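Local structure of HTH-type transcriptional regulator ascG (Escherichia coli, 3BRQ) at residues T126-N129 / A130-L134. The protein represses transcription of the cryptic asc operon by binding DNA sequence-specifically, as a member of the LacI family. Sequence-based numbering, arbitrary orientation.
Sequences TSFN and AVAEL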
# COMPACT_ATOMS: atom_id res chain seq x y z
N THR B 126 7.77 21.13 2.61
CA THR B 126 7.28 20.32 3.74
C THR B 126 8.43 19.79 4.53
O THR B 126 8.34 19.69 5.75
CB THR B 126 6.45 19.13 3.28
OG1 THR B 126 7.29 18.25 2.53
CG2 THR B 126 5.35 19.59 2.37
N SER B 127 9.52 19.41 3.84
CA SER B 127 10.64 18.86 4.59
C SER B 127 11.32 19.98 5.37
O SER B 127 11.63 19.83 6.56
CB SER B 127 11.63 18.19 3.63
OG SER B 127 12.68 17.59 4.35
N PHE B 128 11.57 21.09 4.67
CA PHE B 128 12.14 22.28 5.31
C PHE B 128 11.34 22.58 6.57
O PHE B 128 11.93 22.74 7.62
CB PHE B 128 12.06 23.48 4.39
CG PHE B 128 12.73 24.73 4.95
CD1 PHE B 128 13.95 25.14 4.46
CD2 PHE B 128 12.10 25.49 5.93
CE1 PHE B 128 14.55 26.33 4.96
CE2 PHE B 128 12.68 26.66 6.45
CZ PHE B 128 13.91 27.07 5.97
N ASN B 129 9.99 22.55 6.47
CA ASN B 129 9.12 22.86 7.63
C ASN B 129 9.25 21.91 8.79
O ASN B 129 9.26 22.36 9.92
CB ASN B 129 7.65 22.91 7.24
CG ASN B 129 7.31 24.07 6.39
OD1 ASN B 129 8.09 25.02 6.20
ND2 ASN B 129 6.14 23.99 5.82
N ALA B 130 9.35 20.61 8.52
CA ALA B 130 9.52 19.60 9.59
C ALA B 130 10.89 19.73 10.28
O ALA B 130 10.99 19.80 11.49
CB ALA B 130 9.28 18.17 9.01
N VAL B 131 11.94 19.88 9.49
CA VAL B 131 13.27 20.11 10.02
C VAL B 131 13.35 21.43 10.83
O VAL B 131 13.95 21.45 11.92
CB VAL B 131 14.37 20.03 8.91
CG1 VAL B 131 15.81 20.36 9.46
CG2 VAL B 131 14.34 18.66 8.20
N ALA B 132 12.76 22.50 10.31
CA ALA B 132 12.79 23.82 10.99
C ALA B 132 12.10 23.74 12.34
O ALA B 132 12.52 24.38 13.30
CB ALA B 132 12.15 24.91 10.13
N GLU B 133 11.07 22.91 12.41
CA GLU B 133 10.36 22.66 13.65
C GLU B 133 11.24 21.96 14.67
O GLU B 133 11.20 22.29 15.87
CB GLU B 133 9.12 21.84 13.38
CG GLU B 133 8.25 21.62 14.64
CD GLU B 133 6.80 21.32 14.35
OE1 GLU B 133 6.11 20.81 15.28
OE2 GLU B 133 6.33 21.61 13.22
N LEU B 134 12.05 21.00 14.20
CA LEU B 134 13.01 20.37 15.07
C LEU B 134 14.02 21.38 15.54
O LEU B 134 14.29 21.43 16.74
CB LEU B 134 13.73 19.17 14.39
CG LEU B 134 12.87 17.98 14.02
CD1 LEU B 134 13.64 16.94 13.14
CD2 LEU B 134 12.26 17.29 15.21
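S127 and V131 meet one turn apart on the buried side of a helix, and here the packing is close. The amide N of V131 reaches O of S127 at 2.9 Å with an almost straight N-H...O angle of 177°. V131 CG1 lies anti to the backbone N, which sets CG2 beside that N and brings CG2 to 3.4 Å from the same S127 carbonyl oxygen. A branched apolar residue suits this site, because V131 also packs on V205 of a central strand and A164 of helix 152-167. S127 is small enough to pack beside F235 of strand 231-235, and its hydroxyl, though buried, is satisfied by the carbonyl of R157. Both segments belong to helix 123-136, which lies against the mixed sheet of the C-terminal lobe in the periplasmic-binding-protein-like fold of LacI-type repressors; L134, the next apolar residue along this face, reaches the strands at V205 and I233. Round the helix from V131 lies the partly exposed pair F128 and A132. With CG anti to its backbone N (chi1 -176°), F128 projects its ring outward from the helix and leans it toward the next turn, so that CE2 comes obliquely to 4.1 Å from A132 CB; the side chain also packs on D163, A164 and Q167 of helix 152-167. The methyl of A132 leaves room for that ring, and its amide N bonds to F128 O at 2.8 Å. Contacts are looser toward solvent, where N129 and E133 lie one turn apart, N129 exposed and E133 partly so. Their link is the backbone bond from E133 N to N129 O, 3.1 Å and bent to 146°, with the donor tilted from the carbonyl plane. Polar residues fit this face: N129 OD1 accepts a hydrogen bond from Q125 NE2, one turn earlier, and the extended E133 carries its carboxylate to a salt bridge with R287.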